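Local coordinates for capsular polysaccharide biosynthesis protein (Burkholderia pseudomallei, PDB 4BQN) that binds coenzyme A and is probably an acetyltransferase acting in the biosynthesis of the bacterium's capsular polysaccharide, at residues K6-Y11 against L62-P67; A92-Y97 against G174-D179; E163-E168 against S181-I186. The protein carries 1 engineered substitution. All coordinates share one frame; numbering follows the deposited sequence.

Interaction 1. Residues K6-Y11 against L62-P67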
loop_
_atom_site.group_PDB
_atom_site.type_symbol
_atom_site.label_atom_id
_atom_site.label_comp_id
_atom_site.label_asym_id
_atom_site.label_seq_id
_atom_site.Cartn_x
_atom_site.Cartn_y
_atom_site.Cartn_z
ATOM N N LYS A 6 -27.800 -7.179 -6.802
ATOM C CA LYS A 6 -26.742 -7.936 -7.471
ATOM C C LYS A 6 -25.646 -8.262 -6.465
ATOM O O LYS A 6 -25.500 -7.563 -5.463
ATOM C CB LYS A 6 -26.165 -7.133 -8.636
ATOM C CG LYS A 6 -27.146 -6.889 -9.776
ATOM C CD LYS A 6 -26.559 -5.944 -10.809
ATOM C CE LYS A 6 -27.523 -5.716 -11.960
ATOM N NZ LYS A 6 -26.872 -4.982 -13.083
ATOM N N LYS A 7 -24.881 -9.318 -6.737
ATOM C CA LYS A 7 -23.847 -9.758 -5.810
ATOM C C LYS A 7 -22.450 -9.399 -6.304
ATOM O O LYS A 7 -22.125 -9.561 -7.490
ATOM C CB LYS A 7 -23.949 -11.261 -5.548
ATOM C CG LYS A 7 -25.266 -11.686 -4.920
ATOM C CD LYS A 7 -25.324 -13.195 -4.746
ATOM C CE LYS A 7 -26.745 -13.680 -4.500
ATOM N NZ LYS A 7 -26.871 -15.134 -4.802
ATOM N N TYR A 8 -21.624 -8.908 -5.384
ATOM C CA TYR A 8 -20.239 -8.604 -5.709
ATOM C C TYR A 8 -19.311 -9.061 -4.615
ATOM O O TYR A 8 -19.721 -9.253 -3.466
ATOM C CB TYR A 8 -20.028 -7.104 -6.000
ATOM C CG TYR A 8 -19.755 -6.210 -4.811
ATOM C CD1 TYR A 8 -20.744 -5.945 -3.867
ATOM C CD2 TYR A 8 -18.513 -5.608 -4.649
ATOM C CE1 TYR A 8 -20.492 -5.118 -2.789
ATOM C CE2 TYR A 8 -18.255 -4.771 -3.575
ATOM C CZ TYR A 8 -19.238 -4.535 -2.648
ATOM O OH TYR A 8 -18.950 -3.703 -1.579
ATOM N N SER A 9 -18.050 -9.227 -4.984
ATOM C CA SER A 9 -17.006 -9.424 -4.000
ATOM C C SER A 9 -15.823 -8.571 -4.386
ATOM O O SER A 9 -15.718 -8.127 -5.538
ATOM C CB SER A 9 -16.586 -10.886 -3.932
ATOM O OG SER A 9 -15.761 -11.093 -2.805
ATOM N N VAL A 10 -14.934 -8.345 -3.420
ATOM C CA VAL A 10 -13.684 -7.628 -3.665
ATOM C C VAL A 10 -12.528 -8.498 -3.170
ATOM O O VAL A 10 -12.447 -8.822 -1.974
ATOM C CB VAL A 10 -13.624 -6.239 -2.985
ATOM C CG1 VAL A 10 -12.488 -5.429 -3.593
ATOM C CG2 VAL A 10 -14.936 -5.461 -3.141
ATOM N N TYR A 11 -11.646 -8.877 -4.090
ATOM C CA TYR A 11 -10.517 -9.721 -3.737
ATOM C C TYR A 11 -9.214 -9.010 -4.054
ATOM O O TYR A 11 -9.074 -8.388 -5.107
ATOM C CB TYR A 11 -10.549 -11.027 -4.518
ATOM C CG TYR A 11 -9.337 -11.881 -4.277
ATOM C CD1 TYR A 11 -9.179 -12.576 -3.082
ATOM C CD2 TYR A 11 -8.343 -11.988 -5.250
ATOM C CE1 TYR A 11 -8.062 -13.363 -2.866
ATOM C CE2 TYR A 11 -7.212 -12.777 -5.044
ATOM C CZ TYR A 11 -7.080 -13.467 -3.843
ATOM O OH TYR A 11 -5.972 -14.277 -3.653
ATOM N N LEU A 62 -20.498 -9.200 -10.067
ATOM C CA LEU A 62 -19.328 -8.330 -10.151
ATOM C C LEU A 62 -18.197 -8.863 -9.288
ATOM O O LEU A 62 -18.414 -9.190 -8.122
ATOM C CB LEU A 62 -19.702 -6.920 -9.697
ATOM C CG LEU A 62 -18.568 -5.899 -9.506
ATOM C CD1 LEU A 62 -17.853 -5.589 -10.815
ATOM C CD2 LEU A 62 -19.093 -4.628 -8.847
ATOM N N PHE A 63 -16.998 -8.929 -9.866
ATOM C CA PHE A 63 -15.793 -9.322 -9.142
ATOM C C PHE A 63 -14.833 -8.152 -9.295
ATOM O O PHE A 63 -14.301 -7.920 -10.382
ATOM C CB PHE A 63 -15.213 -10.606 -9.748
ATOM C CG PHE A 63 -14.023 -11.188 -9.017
ATOM C CD1 PHE A 63 -14.065 -11.473 -7.655
ATOM C CD2 PHE A 63 -12.866 -11.514 -9.725
ATOM C CE1 PHE A 63 -12.969 -12.036 -7.007
ATOM C CE2 PHE A 63 -11.766 -12.075 -9.086
ATOM C CZ PHE A 63 -11.816 -12.342 -7.724
ATOM N N LEU A 64 -14.691 -7.373 -8.225
ATOM C CA LEU A 64 -13.686 -6.310 -8.179
ATOM C C LEU A 64 -12.453 -6.925 -7.566
ATOM O O LEU A 64 -12.518 -7.529 -6.506
ATOM C CB LEU A 64 -14.152 -5.136 -7.314
ATOM C CG LEU A 64 -15.217 -4.194 -7.870
ATOM C CD1 LEU A 64 -15.766 -3.299 -6.769
ATOM C CD2 LEU A 64 -14.676 -3.358 -9.025
ATOM N N TYR A 65 -11.318 -6.792 -8.241
ATOM C CA TYR A 65 -10.140 -7.481 -7.747
ATOM C C TYR A 65 -8.881 -6.705 -8.058
ATOM O O TYR A 65 -8.829 -5.930 -9.021
ATOM C CB TYR A 65 -10.051 -8.901 -8.355
ATOM C CG TYR A 65 -9.738 -8.881 -9.828
ATOM C CD1 TYR A 65 -10.752 -8.699 -10.782
ATOM C CD2 TYR A 65 -8.421 -8.970 -10.270
ATOM C CE1 TYR A 65 -10.456 -8.624 -12.136
ATOM C CE2 TYR A 65 -8.113 -8.895 -11.624
ATOM C CZ TYR A 65 -9.133 -8.714 -12.542
ATOM O OH TYR A 65 -8.818 -8.647 -13.874
ATOM N N GLN A 66 -7.851 -6.943 -7.263
ATOM C CA GLN A 66 -6.537 -6.413 -7.570
ATOM C C GLN A 66 -5.694 -7.505 -8.198
ATOM O O GLN A 66 -5.865 -8.690 -7.874
ATOM C CB GLN A 66 -5.872 -5.896 -6.298
ATOM C CG GLN A 66 -6.667 -4.761 -5.668
ATOM C CD GLN A 66 -6.010 -4.172 -4.445
ATOM O OE1 GLN A 66 -5.705 -4.886 -3.493
ATOM N NE2 GLN A 66 -5.799 -2.856 -4.451
ATOM N N PRO A 67 -4.771 -7.136 -9.095
ATOM C CA PRO A 67 -3.893 -8.152 -9.680
ATOM C C PRO A 67 -3.069 -8.925 -8.632
ATOM O O PRO A 67 -2.476 -8.320 -7.740
ATOM C CB PRO A 67 -2.968 -7.320 -10.573
ATOM C CG PRO A 67 -3.809 -6.155 -10.999
ATOM C CD PRO A 67 -4.554 -5.816 -9.715
#
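Lys-7 opens the pairing: its O takes the N-H of Leu-62 at 3.1 Å. One residue on, Tyr-8 lays its CB against CB of Leu-62 (3.7 Å). With CG between the backbone N and the carbonyl carbon (chi1 87°), the Tyr-8 ring swings along its own face of the sheet, where ring atom CD2 passes obliquely by CD1 of Leu-64. Its hydroxyl goes off to Asn-24, while Phe-29 packs edge-to-face with the ring. Ser-9 then grips the partner strand with both backbone groups, N to O of Leu-62 and O from N of Leu-64, and turns its OG to the carbonyl of Val-36. This is the central parallel pair of a four-stranded parallel sheet in which 33-35 flanks 6-11 and 91-94 flanks 62-65; just over half of the intervening chain is helix. Val-10 shares the face of Tyr-8, Leu-62 and Leu-64. The Val-10 and Leu-64 side chains lie alongside each other, pointing the same way, CG1 to CB 4.1 Å, and Val-10 CA-H approaches O of Leu-64 (CA to O 3.1 Å). That same oxygen accepts the N-H of Tyr-11 at 2.9 Å. On the other face, CB of Tyr-11 rests 3.6 Å from CE1 of Phe-63, whose ring has CB of Tyr-65 over one face. Finally Tyr-11 O receives the N-H of Gln-66 (2.9 Å), just ahead of Pro-67, which touches coenzyme A.

Interaction 2. Residues A92-Y97 against G174-D179. With COA (coenzyme A), chain C.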
loop_
_atom_site.group_PDB
_atom_site.type_symbol
_atom_site.label_atom_id
_atom_site.label_comp_id
_atom_site.label_asym_id
_atom_site.label_seq_id
_atom_site.Cartn_x
_atom_site.Cartn_y
_atom_site.Cartn_z
ATOM N N ALA A 92 -15.794 -8.745 -14.379
ATOM C CA ALA A 92 -14.598 -8.713 -13.539
ATOM C C ALA A 92 -13.819 -7.434 -13.862
ATOM O O ALA A 92 -13.392 -7.218 -15.001
ATOM C CB ALA A 92 -13.741 -9.951 -13.775
ATOM N N LEU A 93 -13.674 -6.564 -12.866
ATOM C CA LEU A 93 -12.971 -5.290 -13.039
ATOM C C LEU A 93 -11.767 -5.244 -12.135
ATOM O O LEU A 93 -11.875 -5.434 -10.905
ATOM C CB LEU A 93 -13.894 -4.111 -12.725
ATOM C CG LEU A 93 -15.002 -3.809 -13.736
ATOM C CD1 LEU A 93 -15.952 -2.770 -13.158
ATOM C CD2 LEU A 93 -14.418 -3.324 -15.056
ATOM N N SER A 94 -10.602 -5.032 -12.737
ATOM C CA SER A 94 -9.387 -4.903 -11.941
ATOM C C SER A 94 -9.190 -3.495 -11.399
ATOM O O SER A 94 -9.471 -2.481 -12.070
ATOM C CB SER A 94 -8.166 -5.378 -12.717
ATOM O OG SER A 94 -8.094 -4.719 -13.971
ATOM N N VAL A 95 -8.698 -3.471 -10.167
ATOM C CA VAL A 95 -8.448 -2.256 -9.410
ATOM C C VAL A 95 -6.968 -2.188 -9.067
ATOM O O VAL A 95 -6.380 -3.175 -8.590
ATOM C CB VAL A 95 -9.261 -2.261 -8.095
ATOM C CG1 VAL A 95 -9.008 -0.984 -7.298
ATOM C CG2 VAL A 95 -10.738 -2.420 -8.403
ATOM N N GLN A 96 -6.393 -1.012 -9.284
ATOM C CA GLN A 96 -5.012 -0.737 -8.987
ATOM C C GLN A 96 -4.631 -1.166 -7.564
ATOM O O GLN A 96 -5.389 -0.930 -6.613
ATOM C CB GLN A 96 -4.789 0.767 -9.129
ATOM C CG GLN A 96 -3.390 1.259 -8.792
ATOM C CD GLN A 96 -3.237 2.702 -9.208
ATOM O OE1 GLN A 96 -4.030 3.552 -8.808
ATOM N NE2 GLN A 96 -2.226 2.987 -10.046
ATOM N N TYR A 97 -3.453 -1.780 -7.436
ATOM C CA TYR A 97 -2.832 -2.016 -6.146
ATOM C C TYR A 97 -2.077 -0.731 -5.797
ATOM O O TYR A 97 -1.113 -0.342 -6.486
ATOM C CB TYR A 97 -1.900 -3.221 -6.183
ATOM C CG TYR A 97 -1.188 -3.421 -4.875
ATOM C CD1 TYR A 97 -1.895 -3.760 -3.714
ATOM C CD2 TYR A 97 0.188 -3.236 -4.781
ATOM C CE1 TYR A 97 -1.245 -3.936 -2.506
ATOM C CE2 TYR A 97 0.852 -3.410 -3.572
ATOM C CZ TYR A 97 0.129 -3.756 -2.439
ATOM O OH TYR A 97 0.756 -3.946 -1.239
ATOM N N GLY A 174 -2.195 -11.650 -16.067
ATOM C CA GLY A 174 -2.270 -12.270 -17.391
ATOM C C GLY A 174 -2.182 -11.279 -18.540
ATOM O O GLY A 174 -2.652 -11.562 -19.636
ATOM N N GLY A 175 -1.574 -10.120 -18.294
ATOM C CA GLY A 175 -1.426 -9.103 -19.332
ATOM C C GLY A 175 -2.666 -8.255 -19.586
ATOM O O GLY A 175 -2.720 -7.528 -20.575
ATOM N N LYS A 176 -3.652 -8.329 -18.699
ATOM C CA LYS A 176 -4.840 -7.481 -18.797
ATOM C C LYS A 176 -4.594 -6.114 -18.165
ATOM O O LYS A 176 -4.246 -6.044 -16.985
ATOM C CB LYS A 176 -6.026 -8.156 -18.107
ATOM C CG LYS A 176 -7.276 -7.301 -18.128
ATOM C CD LYS A 176 -8.361 -7.857 -17.219
ATOM C CE LYS A 176 -9.379 -6.766 -16.925
ATOM N NZ LYS A 176 -10.440 -7.189 -15.969
ATOM N N GLN A 177 -4.799 -5.039 -18.934
ATOM C CA GLN A 177 -4.628 -3.676 -18.425
ATOM C C GLN A 177 -5.528 -3.454 -17.211
ATOM O O GLN A 177 -6.670 -3.883 -17.202
ATOM C CB GLN A 177 -4.954 -2.662 -19.529
ATOM C CG GLN A 177 -4.675 -1.205 -19.183
ATOM C CD GLN A 177 -4.829 -0.293 -20.388
ATOM O OE1 GLN A 177 -3.940 -0.210 -21.239
ATOM N NE2 GLN A 177 -5.959 0.398 -20.467
ATOM N N ILE A 178 -5.002 -2.786 -16.177
ATOM C CA ILE A 178 -5.799 -2.499 -14.986
ATOM C C ILE A 178 -6.985 -1.603 -15.365
ATOM O O ILE A 178 -6.810 -0.586 -16.036
ATOM C CB ILE A 178 -4.954 -1.861 -13.863
ATOM C CG1 ILE A 178 -3.892 -2.856 -13.396
ATOM C CG2 ILE A 178 -5.852 -1.420 -12.721
ATOM C CD1 ILE A 178 -3.001 -2.362 -12.265
ATOM N N ASP A 179 -8.197 -1.995 -14.974
ATOM C CA ASP A 179 -9.386 -1.223 -15.325
ATOM C C ASP A 179 -9.509 0.116 -14.599
ATOM O O ASP A 179 -9.906 1.108 -15.216
ATOM C CB ASP A 179 -10.669 -2.036 -15.097
ATOM C CG ASP A 179 -10.789 -3.229 -16.032
ATOM O OD1 ASP A 179 -10.727 -3.025 -17.262
ATOM O OD2 ASP A 179 -10.947 -4.363 -15.530
HETATM N N1A COA C . 6.280 0.249 -6.267
HETATM C C2A COA C . 7.232 -0.523 -5.685
HETATM N N3A COA C . 6.981 -1.763 -5.232
HETATM C C4A COA C . 5.746 -2.291 -5.388
HETATM C C5A COA C . 4.680 -1.519 -6.015
HETATM C C6A COA C . 5.016 -0.174 -6.466
HETATM N N6A COA C . 4.073 0.597 -7.046
HETATM N N7A COA C . 3.559 -2.277 -6.034
HETATM C C8A COA C . 3.891 -3.464 -5.468
HETATM N N9A COA C . 5.182 -3.454 -5.064
HETATM C C1B COA C . 5.953 -4.544 -4.454
HETATM C C2B COA C . 5.175 -5.457 -3.521
HETATM O O2B COA C . 5.159 -4.920 -2.197
HETATM C C3B COA C . 6.000 -6.728 -3.652
HETATM O O3B COA C . 7.191 -6.536 -2.865
HETATM P P3B COA C . 8.192 -7.742 -2.508
HETATM O O7A COA C . 9.163 -7.110 -1.543
HETATM O O8A COA C . 7.312 -8.784 -1.870
HETATM O O9A COA C . 8.811 -8.184 -3.813
HETATM C C4B COA C . 6.393 -6.735 -5.129
HETATM O O4B COA C . 6.335 -5.373 -5.556
HETATM C C5B COA C . 5.493 -7.597 -6.014
HETATM O O5B COA C . 4.158 -7.144 -5.826
HETATM P P1A COA C . 3.168 -6.903 -7.044
HETATM O O1A COA C . 1.933 -6.284 -6.458
HETATM O O2A COA C . 3.854 -6.163 -8.153
HETATM O O3A COA C . 2.828 -8.345 -7.643
HETATM P P2A COA C . 2.195 -9.708 -7.060
HETATM O O4A COA C . 3.276 -10.758 -7.110
HETATM O O5A COA C . 0.950 -9.944 -7.870
HETATM O O6A COA C . 1.829 -9.439 -5.535
HETATM C CBP COA C . 0.763 -8.630 -3.545
HETATM C CCP COA C . 0.617 -8.826 -5.053
HETATM C CDP COA C . -0.490 -7.976 -2.975
HETATM C CEP COA C . 0.875 -10.002 -2.903
HETATM C CAP COA C . 2.027 -7.765 -3.298
HETATM O OAP COA C . 1.794 -6.427 -3.741
HETATM C C9P COA C . 2.582 -7.707 -1.884
HETATM O O9P COA C . 3.337 -8.581 -1.479
HETATM N N8P COA C . 2.276 -6.649 -1.125
HETATM C C7P COA C . 2.814 -6.474 0.218
HETATM C C6P COA C . 2.191 -7.360 1.282
HETATM C C5P COA C . 0.725 -7.033 1.368
HETATM O O5P COA C . -0.099 -7.627 0.690
HETATM N N4P COA C . 0.412 -6.071 2.217
HETATM C C3P COA C . -0.945 -5.644 2.405
HETATM C C2P COA C . -1.054 -4.163 2.124
HETATM S S1P COA C . -2.730 -3.806 1.775
HETATM O O HOH W 1 -5.953 -6.139 -14.783
#
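Ser-94 and Asp-179 meet where the last strand of the parallel sheet, 91-94, runs out into the coenzyme A pocket and the loop between helices 153-167 and 183-189 comes up against it. The touching parts of the two segments run at 79° to one another, so this is a loop docked across a strand end rather than another strand added to the sheet.

Hydrogen bonds carry most of it. Ser-94 N donates to OD2 of Asp-179 at 2.9 Å, which accepts it on its anti lone pair, and Asp-179 N returns a bond to Ser-94 OG, also at 2.9 Å. The pair of residues is thus held by backbone-to-side-chain bonds running both ways. With chi1 at 53°, Ser-94 OG lies between its own N and carbonyl carbon, on the side where the Asp-179 amide arrives. A water links the same hydroxyl to O of Lys-176, to which it donates.

The charged part lies within the loop. Lys-176 reaches out in an extended chain, and its NZ forms a salt bridge with Asp-179 OD2 (2.9 Å) from the syn side, a little out of the carboxylate plane. OD2 therefore takes two strong donors, an arrangement that would be expected to favour the charged carboxylate. NZ also makes a weak bond to O of Ala-92 and another bond to the hydroxyl of Tyr-65.

Van der Waals packing is slighter: the Leu-93 side chain crosses that of Asp-179 at about a right angle, bringing CD2 near OD2, and CG2 of Ile-178 sits 3.5 Å from Gln-96 N. Beyond them Tyr-97 enters the pocket, with coenzyme A OAP over one ring face, and Tyr-97 OH accepts the N8P hydrogen of coenzyme A at 3.1 Å.

Interaction 3. Residues E163-E168 against S181-I186. With COA (coenzyme A), chain C.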
loop_
_atom_site.group_PDB
_atom_site.type_symbol
_atom_site.label_atom_id
_atom_site.label_comp_id
_atom_site.label_asym_id
_atom_site.label_seq_id
_atom_site.Cartn_x
_atom_site.Cartn_y
_atom_site.Cartn_z
ATOM N N GLU A 163 6.416 3.233 -11.334
ATOM C CA GLU A 163 6.087 1.901 -10.814
ATOM C C GLU A 163 4.596 1.582 -10.962
ATOM O O GLU A 163 4.221 0.438 -11.248
ATOM C CB GLU A 163 6.489 1.782 -9.348
ATOM C CG GLU A 163 7.995 1.722 -9.142
ATOM C CD GLU A 163 8.633 0.498 -9.781
ATOM O OE1 GLU A 163 8.167 -0.639 -9.554
ATOM O OE2 GLU A 163 9.613 0.662 -10.510
ATOM N N LEU A 164 3.747 2.580 -10.729
ATOM C CA LEU A 164 2.313 2.415 -10.944
ATOM C C LEU A 164 1.982 2.259 -12.426
ATOM O O LEU A 164 1.219 1.378 -12.800
ATOM C CB LEU A 164 1.538 3.579 -10.325
ATOM C CG LEU A 164 1.581 3.692 -8.792
ATOM C CD1 LEU A 164 0.858 4.940 -8.327
ATOM C CD2 LEU A 164 0.960 2.458 -8.143
ATOM N N LYS A 165 2.577 3.094 -13.274
ATOM C CA LYS A 165 2.304 3.016 -14.705
ATOM C C LYS A 165 2.762 1.688 -15.311
ATOM O O LYS A 165 2.073 1.131 -16.163
ATOM C CB LYS A 165 2.919 4.211 -15.439
ATOM C CG LYS A 165 2.212 5.523 -15.140
ATOM C CD LYS A 165 2.851 6.679 -15.892
ATOM C CE LYS A 165 2.119 7.987 -15.651
ATOM N NZ LYS A 165 2.773 9.125 -16.366
ATOM N N THR A 166 3.907 1.169 -14.862
ATOM C CA THR A 166 4.390 -0.147 -15.310
ATOM C C THR A 166 3.361 -1.223 -14.942
ATOM O O THR A 166 3.024 -2.090 -15.757
ATOM C CB THR A 166 5.751 -0.482 -14.661
ATOM O OG1 THR A 166 6.749 0.374 -15.223
ATOM C CG2 THR A 166 6.158 -1.944 -14.904
ATOM N N ARG A 167 2.857 -1.158 -13.718
ATOM C CA ARG A 167 1.923 -2.167 -13.240
ATOM C C ARG A 167 0.558 -2.089 -13.893
ATOM O O ARG A 167 -0.161 -3.086 -13.933
ATOM C CB ARG A 167 1.824 -2.137 -11.720
ATOM C CG ARG A 167 2.952 -2.923 -11.087
ATOM C CD ARG A 167 2.916 -2.821 -9.573
ATOM N NE ARG A 167 4.067 -3.489 -8.965
ATOM C CZ ARG A 167 5.290 -2.967 -8.911
ATOM N NH1 ARG A 167 5.526 -1.772 -9.440
ATOM N NH2 ARG A 167 6.279 -3.640 -8.339
ATOM N N GLU A 168 0.208 -0.918 -14.442
ATOM C CA GLU A 168 -1.053 -0.762 -15.175
ATOM C C GLU A 168 -1.178 -1.757 -16.327
ATOM O O GLU A 168 -2.282 -2.115 -16.734
ATOM C CB GLU A 168 -1.182 0.654 -15.731
ATOM C CG GLU A 168 -2.553 0.937 -16.323
ATOM C CD GLU A 168 -2.741 2.384 -16.733
ATOM O OE1 GLU A 168 -1.761 3.030 -17.178
ATOM O OE2 GLU A 168 -3.881 2.875 -16.624
ATOM N N SER A 181 -7.843 2.941 -11.887
ATOM C CA SER A 181 -6.628 3.477 -11.259
ATOM C C SER A 181 -6.769 4.938 -10.838
ATOM O O SER A 181 -7.654 5.654 -11.315
ATOM C CB SER A 181 -5.435 3.364 -12.204
ATOM O OG SER A 181 -5.159 2.023 -12.551
ATOM N N VAL A 182 -5.867 5.372 -9.963
ATOM C CA VAL A 182 -5.855 6.742 -9.449
ATOM C C VAL A 182 -4.455 7.361 -9.504
ATOM O O VAL A 182 -4.135 8.248 -8.721
ATOM C CB VAL A 182 -6.404 6.841 -8.004
ATOM C CG1 VAL A 182 -7.912 6.678 -7.990
ATOM C CG2 VAL A 182 -5.748 5.816 -7.080
ATOM N N THR A 183 -3.648 6.940 -10.472
ATOM C CA THR A 183 -2.255 7.392 -10.574
ATOM C C THR A 183 -2.121 8.921 -10.693
ATOM O O THR A 183 -1.317 9.532 -9.973
ATOM C CB THR A 183 -1.538 6.708 -11.749
ATOM O OG1 THR A 183 -1.687 5.287 -11.612
ATOM C CG2 THR A 183 -0.046 7.073 -11.761
ATOM N N ASP A 184 -2.898 9.536 -11.590
ATOM C CA ASP A 184 -2.792 10.984 -11.802
ATOM C C ASP A 184 -3.230 11.739 -10.554
ATOM O O ASP A 184 -2.627 12.745 -10.186
ATOM C CB ASP A 184 -3.635 11.420 -13.016
ATOM C CG ASP A 184 -3.189 10.762 -14.313
ATOM O OD1 ASP A 184 -1.971 10.556 -14.504
ATOM O OD2 ASP A 184 -4.063 10.452 -15.153
ATOM N N PHE A 185 -4.268 11.234 -9.901
ATOM C CA PHE A 185 -4.740 11.803 -8.653
ATOM C C PHE A 185 -3.651 11.777 -7.581
ATOM O O PHE A 185 -3.412 12.768 -6.899
ATOM C CB PHE A 185 -5.990 11.049 -8.165
ATOM C CG PHE A 185 -6.526 11.562 -6.869
ATOM C CD1 PHE A 185 -7.323 12.701 -6.831
ATOM C CD2 PHE A 185 -6.181 10.937 -5.662
ATOM C CE1 PHE A 185 -7.807 13.186 -5.627
ATOM C CE2 PHE A 185 -6.657 11.423 -4.451
ATOM C CZ PHE A 185 -7.466 12.552 -4.438
ATOM N N ILE A 186 -2.991 10.636 -7.428
ATOM C CA ILE A 186 -1.949 10.533 -6.402
ATOM C C ILE A 186 -0.834 11.565 -6.637
ATOM O O ILE A 186 -0.481 12.320 -5.732
ATOM C CB ILE A 186 -1.371 9.108 -6.289
ATOM C CG1 ILE A 186 -2.460 8.133 -5.795
ATOM C CG2 ILE A 186 -0.173 9.100 -5.340
ATOM C CD1 ILE A 186 -2.099 6.664 -5.946
HETATM N N1A COA C . 6.280 0.249 -6.267
HETATM C C2A COA C . 7.232 -0.523 -5.685
HETATM N N3A COA C . 6.981 -1.763 -5.232
HETATM C C4A COA C . 5.746 -2.291 -5.388
HETATM C C5A COA C . 4.680 -1.519 -6.015
HETATM C C6A COA C . 5.016 -0.174 -6.466
HETATM N N6A COA C . 4.073 0.597 -7.046
HETATM N N7A COA C . 3.559 -2.277 -6.034
HETATM C C8A COA C . 3.891 -3.464 -5.468
HETATM N N9A COA C . 5.182 -3.454 -5.064
HETATM C C1B COA C . 5.953 -4.544 -4.454
HETATM C C2B COA C . 5.175 -5.457 -3.521
HETATM O O2B COA C . 5.159 -4.920 -2.197
HETATM C C3B COA C . 6.000 -6.728 -3.652
HETATM O O3B COA C . 7.191 -6.536 -2.865
HETATM P P3B COA C . 8.192 -7.742 -2.508
HETATM O O7A COA C . 9.163 -7.110 -1.543
HETATM O O8A COA C . 7.312 -8.784 -1.870
HETATM O O9A COA C . 8.811 -8.184 -3.813
HETATM C C4B COA C . 6.393 -6.735 -5.129
HETATM O O4B COA C . 6.335 -5.373 -5.556
HETATM C C5B COA C . 5.493 -7.597 -6.014
HETATM O O5B COA C . 4.158 -7.144 -5.826
HETATM P P1A COA C . 3.168 -6.903 -7.044
HETATM O O1A COA C . 1.933 -6.284 -6.458
HETATM O O2A COA C . 3.854 -6.163 -8.153
HETATM O O3A COA C . 2.828 -8.345 -7.643
HETATM P P2A COA C . 2.195 -9.708 -7.060
HETATM O O4A COA C . 3.276 -10.758 -7.110
HETATM O O5A COA C . 0.950 -9.944 -7.870
HETATM O O6A COA C . 1.829 -9.439 -5.535
HETATM C CBP COA C . 0.763 -8.630 -3.545
HETATM C CCP COA C . 0.617 -8.826 -5.053
HETATM C CDP COA C . -0.490 -7.976 -2.975
HETATM C CEP COA C . 0.875 -10.002 -2.903
HETATM C CAP COA C . 2.027 -7.765 -3.298
HETATM O OAP COA C . 1.794 -6.427 -3.741
HETATM C C9P COA C . 2.582 -7.707 -1.884
HETATM O O9P COA C . 3.337 -8.581 -1.479
HETATM N N8P COA C . 2.276 -6.649 -1.125
HETATM C C7P COA C . 2.814 -6.474 0.218
HETATM C C6P COA C . 2.191 -7.360 1.282
HETATM C C5P COA C . 0.725 -7.033 1.368
HETATM O O5P COA C . -0.099 -7.627 0.690
HETATM N N4P COA C . 0.412 -6.071 2.217
HETATM C C3P COA C . -0.945 -5.644 2.405
HETATM C C2P COA C . -1.054 -4.163 2.124
HETATM S S1P COA C . -2.730 -3.806 1.775
HETATM O O HOH W 2 -5.964 1.900 -15.190
#
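Leu-164 has its CG anti to the carbonyl carbon (chi1 -66°) and an extended second torsion, which carries its two methyls off the helix in different directions. CD1 goes to the helix beginning at Thr-183, where it meets CD1 of Ile-186 at 4.2 Å, the two side chains crossing at about a right angle. CD2 turns to the ligand and lies near N6A of the coenzyme A adenine. Thr-183 slides past Leu-164 in the opposite direction; its OG1 lies anti to the carbonyl carbon (chi1 -54°), which leaves CG2 anti to the backbone N and both branches close to Leu-164 CB. The threonine hydroxyl is taken by the side-chain amide of Gln-96.

No direct hydrogen bond joins the two segments. At the far end of the contact a water bridges them instead, donating to Glu-168 OE2 at 2.7 Å and accepting from Ser-181 OG at 2.8 Å.

Arg-167 and Glu-163 carry the main ligand contact. Arg-167, extended from CG to NE, lays its guanidinium flat against the adenine, with C5A over its centre 3.3 Å above the plane. Its NE donates to O2A of the pyrophosphate at 2.8 Å, nearly straight at 168°, while NH2 reaches the ribose O4B only weakly. NH1 is held by Glu-163 of the preceding turn, through a salt bridge to OE1 (2.9 Å) and a bond to the backbone O, both in the guanidinium plane. Glu-163 O also accepts the Arg-167 amide, from the opposite face of its carbonyl plane.

Held at NE and NH1, the guanidinium has little freedom to rotate; Glu-163, which itself touches the adenine through CB, also positions it, and the cation over the adenine and beside the pyrophosphate probably adds attraction to the face-on contact.

From the N terminus, strand 6-11 is met first by 62-67, so interaction 1 closes a loop that is about half helix at the centre of the parallel sheet. Interaction 2 follows in series and adds the neighbouring edge strand: Tyr-65 O and Val-95 N lie 2.7 Å apart, a probable hydrogen bond. Its long loop, from 92-97 to 174-179, takes in 163-168 but ends before 181-186, so interactions 2 and 3 cross. Interaction 3 closes a short loop without helix or strand between two helices. Gln-96 joins the two crossed contacts through probable bonds to Val-182 and Thr-183. Interactions 2 and 3 both touch coenzyme A, tying sheet edge and helix pair to one pocket.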